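Local coordinates for hypothetical conserved protein, GK0453 (PDB 2YXY), which is of unknown function but belongs to the DUF1811 family, pairing an N-terminal helical hairpin with a small antiparallel beta-sheet domain, at residues A[13-16]-A[17-20]; A[26-29]-A[30-34]. All coordinates share one frame; numbering follows the deposited sequence.

Contact 1. Residues A[13-16]-A[17-20]; sequences EMTK and EELQ
T15 and E18 bond to each other in both directions, the reciprocal pattern that defines a capping box at the start of a helix. T15 OG1 accepts the backbone N-H of E18 over 3.1 Å, and E18 OE2 takes the N-H of T15 at 3.0 Å along a nearly straight path (164°). That N-H reaches OE2 on its anti side, somewhat out of the carboxylate plane. The threonine hydroxyl is placed for its role by chi1 of 61°, which sets OG1 between its own backbone N and carbonyl carbon, facing the first turn. Ordinary helical bonding then takes over: L19 N bonds to T15 O and Q20 N to K16 O.

A second shell steadies the box. A water donates to both E13 O and E18 OE2, while the other carboxylate oxygen, OE1, is held by a salt bridge to K9, so E18 is gripped at both oxygens. Beside the polar pair, M14 lays its side chain obliquely over L19, with CB 3.7 Å from L19 CG and SD equally near L19 CD2. Further round, K16 and Q20 run side by side, and a water bridges K16 NZ and Q20 NE2.

The cap begins helix 16-36 at the protein surface; on its inner side L19 is buried against Y55 and M56, in the loop that follows helix 39-54.

Contact 2. Residues A[26-29]-A[30-34]; sequences LTEK and ARKAE
The E28 side chain starts with CG turned opposite the backbone N (chi1 175°) and then bends at chi2, while that of R31, one turn on, starts the same way and bends at chi3; the two chains therefore lie side by side, which brings the carboxylate to the NE/NH1 edge of the guanidinium. With K32 they make a salt-bridge network along helix 16-36, an i to i+3 and i+4 pattern on a single helix.

R31 grips E28 side-on, one nitrogen to each oxygen. NE of R31 points almost straight at E28 OE2 over 3.0 Å; the oxygen lies in the guanidinium plane, yet the nitrogen stands well above the plane of the carboxylate. NH1 of R31 meets OE1 of E28 on its syn side at 2.6 Å. With the two flat groups turned 52° apart, this is a twisted pairing, not a coplanar one. K32 comes across the glutamate from the next position, its CE 3.1 Å from E28 OE1, and its NZ, 4.0 Å from the same OE1, makes only a long salt bridge. Two positive charges near one carboxylate would probably stabilise its ionised form. Were E28 replaced by an alanine, R31 and K32 would probably be left as neighbouring positive charges without their shared acid, and the guanidinium set free to turn.

The other side of the turn is apolar and faces the second helix of the hairpin: L26 packs on K48 and I49 of helix 39-54, and A30 on E46. Main-chain bonds run on beneath the ion pair, R31 N to T27 O and K32 N to E28 O, and on the inner side from A30 N to L26 O. Where A30 passes the preceding turn, its methyl CB rests 3.4 Å from the carbonyl oxygen of L26.

How the contacts relate
Both contacts belong to helix 16-36 and follow one another along the chain: contact 1 covers its first turn and the residues leading into it, contact 2 a stretch nearer its C-terminal end. Their centres are about 19 Å apart, and their nearest atoms, about 6 Å apart, do not touch. Contact 1 meets Y55 and M56, just past the end of helix 39-54, whereas contact 2 meets E46, K48 and I49, further back along it; this order shows the two helices running as an antiparallel hairpin, beside the four-stranded sheet. The same helix thus illustrates two local devices, capping where it begins and ion pairing further along, within a region predicted to form a coiled coil.

Contact 1. Residues A[13-16]-A[17-20]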
ATOM      1  N   GLU A  13      12.155  -4.668  -8.650  1.00 22.25           N
ATOM      2  CA  GLU A  13      12.932  -5.573  -9.506  1.00 26.99           C
ATOM      3  C   GLU A  13      12.510  -7.035  -9.342  1.00 27.22           C
ATOM      4  O   GLU A  13      12.985  -7.911 -10.061  1.00 25.79           O
ATOM      5  CB  GLU A  13      14.445  -5.431  -9.186  1.00 24.42           C
ATOM      6  CG  GLU A  13      14.942  -3.980  -9.228  1.00 29.56           C
ATOM      7  CD  GLU A  13      16.359  -3.756  -8.647  1.00 36.16           C
ATOM      8  OE1 GLU A  13      16.772  -4.443  -7.687  1.00 31.27           O
ATOM      9  OE2 GLU A  13      17.053  -2.845  -9.136  1.00 34.84           O
ATOM     10  N   MET A  14      11.605  -7.307  -8.414  1.00 23.44           N
ATOM     11  CA  MET A  14      11.194  -8.689  -8.166  1.00 22.14           C
ATOM     12  C   MET A  14      10.140  -9.214  -9.087  1.00 22.14           C
ATOM     13  O   MET A  14       9.357  -8.455  -9.634  1.00 24.84           O
ATOM     14  CB  MET A  14      10.649  -8.857  -6.736  1.00 25.83           C
ATOM     15  CG  MET A  14      11.590  -8.413  -5.634  1.00 19.52           C
ATOM     16  SD  MET A  14      10.845  -8.753  -4.028  1.00 25.61           S
ATOM     17  CE  MET A  14      12.344  -8.603  -2.921  1.00 30.09           C
ATOM     18  N   THR A  15      10.123 -10.536  -9.233  1.00 22.33           N
ATOM     19  CA  THR A  15       9.114 -11.208 -10.034  1.00 22.63           C
ATOM     20  C   THR A  15       7.935 -11.358  -9.070  1.00 23.86           C
ATOM     21  O   THR A  15       8.055 -11.102  -7.863  1.00 22.49           O
ATOM     22  CB  THR A  15       9.531 -12.633 -10.416  1.00 21.96           C
ATOM     23  OG1 THR A  15       9.705 -13.384  -9.211  1.00 21.55           O
ATOM     24  CG2 THR A  15      10.849 -12.655 -11.212  1.00 23.54           C
ATOM     25  N   LYS A  16       6.820 -11.850  -9.582  1.00 20.00           N
ATOM     26  CA  LYS A  16       5.641 -12.017  -8.753  1.00 22.38           C
ATOM     27  C   LYS A  16       5.931 -13.051  -7.667  1.00 24.71           C
ATOM     28  O   LYS A  16       5.578 -12.871  -6.494  1.00 19.97           O
ATOM     29  CB  LYS A  16       4.445 -12.451  -9.621  1.00 19.17           C
ATOM     30  CG  LYS A  16       3.075 -12.178  -8.946  1.00 28.55           C
ATOM     31  CD  LYS A  16       1.957 -12.914  -9.625  1.00 32.13           C
ATOM     32  CE  LYS A  16       0.619 -12.272  -9.356  1.00 39.64           C
ATOM     33  NZ  LYS A  16       0.315 -12.076  -7.922  1.00 33.60           N
ATOM     34  N   GLU A  17       6.587 -14.136  -8.052  1.00 24.20           N
ATOM     35  CA  GLU A  17       6.927 -15.175  -7.084  1.00 31.61           C
ATOM     36  C   GLU A  17       7.784 -14.621  -5.934  1.00 28.63           C
ATOM     37  O   GLU A  17       7.582 -14.980  -4.777  1.00 30.65           O
ATOM     38  CB  GLU A  17       7.667 -16.308  -7.784  1.00 39.39           C
ATOM     39  CG  GLU A  17       7.096 -17.677  -7.490  1.00 52.61           C
ATOM     40  CD  GLU A  17       7.444 -18.175  -6.110  1.00 65.49           C
ATOM     41  OE1 GLU A  17       6.977 -17.582  -5.111  1.00 73.19           O
ATOM     42  OE2 GLU A  17       8.197 -19.169  -6.021  1.00 76.51           O
ATOM     43  N   GLU A  18       8.724 -13.734  -6.255  1.00 25.10           N
ATOM     44  CA  GLU A  18       9.592 -13.145  -5.246  1.00 24.57           C
ATOM     45  C   GLU A  18       8.823 -12.170  -4.361  1.00 24.36           C
ATOM     46  O   GLU A  18       9.042 -12.117  -3.157  1.00 25.33           O
ATOM     47  CB  GLU A  18      10.789 -12.461  -5.923  1.00 21.69           C
ATOM     48  CG  GLU A  18      11.781 -13.494  -6.508  1.00 25.57           C
ATOM     49  CD  GLU A  18      12.821 -12.860  -7.419  1.00 28.44           C
ATOM     50  OE1 GLU A  18      13.876 -13.493  -7.605  1.00 31.66           O
ATOM     51  OE2 GLU A  18      12.582 -11.753  -7.972  1.00 20.13           O
ATOM     52  N   LEU A  19       7.916 -11.406  -4.957  1.00 19.96           N
ATOM     53  CA  LEU A  19       7.118 -10.482  -4.179  1.00 23.42           C
ATOM     54  C   LEU A  19       6.258 -11.272  -3.201  1.00 24.39           C
ATOM     55  O   LEU A  19       6.182 -10.905  -2.034  1.00 24.48           O
ATOM     56  CB  LEU A  19       6.239  -9.619  -5.090  1.00 17.56           C
ATOM     57  CG  LEU A  19       7.070  -8.549  -5.816  1.00 20.90           C
ATOM     58  CD1 LEU A  19       6.279  -7.983  -7.026  1.00 19.70           C
ATOM     59  CD2 LEU A  19       7.440  -7.426  -4.809  1.00 19.43           C
ATOM     60  N   GLN A  20       5.652 -12.372  -3.663  1.00 24.27           N
ATOM     61  CA  GLN A  20       4.788 -13.193  -2.791  1.00 28.46           C
ATOM     62  C   GLN A  20       5.540 -13.790  -1.605  1.00 29.27           C
ATOM     63  O   GLN A  20       5.003 -13.851  -0.487  1.00 28.64           O
ATOM     64  CB  GLN A  20       4.129 -14.332  -3.578  1.00 27.49           C
ATOM     65  CG  GLN A  20       3.038 -13.876  -4.534  1.00 36.51           C
ATOM     66  CD  GLN A  20       1.716 -13.592  -3.834  1.00 55.98           C
ATOM     67  OE1 GLN A  20       1.660 -12.867  -2.831  1.00 60.28           O
ATOM     68  NE2 GLN A  20       0.639 -14.158  -4.367  1.00 52.69           N
TER
HETATM   69  O   HOH W   1      14.143 -10.291  -9.866  1.00 25.54           O
HETATM   70  O   HOH W   2       0.935 -14.888  -6.839  1.00 50.41           O

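Contact 2. Residues A[26-29]-A[30-34]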
ATOM      1  N   LEU A  26       7.246 -11.140   5.482  1.00 24.41           N
ATOM      2  CA  LEU A  26       6.860  -9.925   6.196  1.00 23.50           C
ATOM      3  C   LEU A  26       5.611 -10.198   7.047  1.00 25.60           C
ATOM      4  O   LEU A  26       5.496  -9.721   8.191  1.00 19.09           O
ATOM      5  CB  LEU A  26       6.571  -8.800   5.194  1.00 18.88           C
ATOM      6  CG  LEU A  26       7.717  -8.228   4.335  1.00 23.62           C
ATOM      7  CD1 LEU A  26       7.167  -7.334   3.193  1.00 13.21           C
ATOM      8  CD2 LEU A  26       8.655  -7.435   5.235  1.00 23.76           C
ATOM      9  N   THR A  27       4.690 -10.984   6.490  1.00 15.82           N
ATOM     10  CA  THR A  27       3.447 -11.316   7.181  1.00 21.36           C
ATOM     11  C   THR A  27       3.722 -12.067   8.485  1.00 24.87           C
ATOM     12  O   THR A  27       3.090 -11.790   9.503  1.00 29.35           O
ATOM     13  CB  THR A  27       2.528 -12.133   6.259  1.00 21.62           C
ATOM     14  OG1 THR A  27       2.149 -11.309   5.152  1.00 23.62           O
ATOM     15  CG2 THR A  27       1.240 -12.628   7.002  1.00 19.16           C
ATOM     16  N   GLU A  28       4.681 -12.989   8.465  1.00 21.81           N
ATOM     17  CA  GLU A  28       5.015 -13.747   9.667  1.00 25.09           C
ATOM     18  C   GLU A  28       5.679 -12.841  10.731  1.00 27.83           C
ATOM     19  O   GLU A  28       5.414 -12.975  11.922  1.00 26.62           O
ATOM     20  CB  GLU A  28       5.909 -14.949   9.305  1.00 26.72           C
ATOM     21  CG  GLU A  28       6.405 -15.749  10.523  1.00 38.95           C
ATOM     22  CD  GLU A  28       5.284 -16.464  11.289  1.00 48.21           C
ATOM     23  OE1 GLU A  28       5.545 -16.893  12.437  1.00 60.51           O
ATOM     24  OE2 GLU A  28       4.158 -16.615  10.759  1.00 42.92           O
ATOM     25  N   LYS A  29       6.537 -11.923  10.312  1.00 23.97           N
ATOM     26  CA  LYS A  29       7.138 -11.001  11.262  1.00 23.70           C
ATOM     27  C   LYS A  29       6.053 -10.043  11.796  1.00 22.24           C
ATOM     28  O   LYS A  29       6.033  -9.707  12.978  1.00 25.12           O
ATOM     29  CB  LYS A  29       8.238 -10.174  10.591  1.00 29.05           C
ATOM     30  CG  LYS A  29       9.504 -10.948  10.252  1.00 25.87           C
ATOM     31  CD  LYS A  29      10.440 -10.024   9.488  1.00 32.37           C
ATOM     32  CE  LYS A  29      11.808 -10.670   9.268  1.00 41.81           C
ATOM     33  NZ  LYS A  29      12.703  -9.674   8.587  1.00 50.82           N
ATOM     34  N   ALA A  30       5.169  -9.578  10.919  1.00 16.59           N
ATOM     35  CA  ALA A  30       4.099  -8.682  11.361  1.00 22.75           C
ATOM     36  C   ALA A  30       3.264  -9.393  12.436  1.00 24.38           C
ATOM     37  O   ALA A  30       2.881  -8.787  13.437  1.00 19.45           O
ATOM     38  CB  ALA A  30       3.187  -8.273  10.158  1.00 16.51           C
ATOM     39  N   ARG A  31       3.004 -10.683  12.217  1.00 21.08           N
ATOM     40  CA  ARG A  31       2.214 -11.499  13.140  1.00 20.06           C
ATOM     41  C   ARG A  31       2.864 -11.602  14.528  1.00 26.24           C
ATOM     42  O   ARG A  31       2.184 -11.464  15.567  1.00 18.38           O
ATOM     43  CB  ARG A  31       2.017 -12.896  12.536  1.00 28.69           C
ATOM     44  CG  ARG A  31       1.005 -13.774  13.265  1.00 40.85           C
ATOM     45  CD  ARG A  31       0.993 -15.202  12.715  1.00 44.15           C
ATOM     46  NE  ARG A  31       2.231 -15.944  12.987  1.00 57.69           N
ATOM     47  CZ  ARG A  31       2.670 -16.266  14.203  1.00 58.92           C
ATOM     48  NH1 ARG A  31       3.804 -16.951  14.350  1.00 54.22           N
ATOM     49  NH2 ARG A  31       1.981 -15.898  15.276  1.00 58.95           N
ATOM     50  N   LYS A  32       4.172 -11.855  14.557  1.00 19.17           N
ATOM     51  CA  LYS A  32       4.874 -11.931  15.831  1.00 22.87           C
ATOM     52  C   LYS A  32       4.948 -10.556  16.500  1.00 22.48           C
ATOM     53  O   LYS A  32       4.838 -10.445  17.723  1.00 20.87           O
ATOM     54  CB  LYS A  32       6.297 -12.468  15.636  1.00 32.11           C
ATOM     55  CG  LYS A  32       6.329 -13.871  15.081  1.00 44.96           C
ATOM     56  CD  LYS A  32       7.743 -14.337  14.808  1.00 54.94           C
ATOM     57  CE  LYS A  32       7.741 -15.773  14.304  1.00 60.28           C
ATOM     58  NZ  LYS A  32       9.130 -16.237  14.009  1.00 69.18           N
ATOM     59  N   ALA A  33       5.149  -9.506  15.705  1.00 22.57           N
ATOM     60  CA  ALA A  33       5.221  -8.167  16.272  1.00 23.42           C
ATOM     61  C   ALA A  33       3.892  -7.846  16.964  1.00 23.63           C
ATOM     62  O   ALA A  33       3.858  -7.243  18.046  1.00 22.53           O
ATOM     63  CB  ALA A  33       5.527  -7.137  15.168  1.00 18.88           C
ATOM     64  N   GLU A  34       2.802  -8.277  16.340  1.00 20.42           N
ATOM     65  CA  GLU A  34       1.471  -8.046  16.882  1.00 24.17           C
ATOM     66  C   GLU A  34       1.235  -8.811  18.182  1.00 25.98           C
ATOM     67  O   GLU A  34       0.636  -8.274  19.103  1.00 20.55           O
ATOM     68  CB  GLU A  34       0.407  -8.432  15.864  1.00 21.88           C
ATOM     69  CG  GLU A  34      -1.027  -8.270  16.342  1.00 29.95           C
ATOM     70  CD  GLU A  34      -2.010  -8.597  15.217  1.00 32.62           C
ATOM     71  OE1 GLU A  34      -2.049  -9.759  14.772  1.00 46.62           O
ATOM     72  OE2 GLU A  34      -2.724  -7.701  14.765  1.00 35.66           O
TER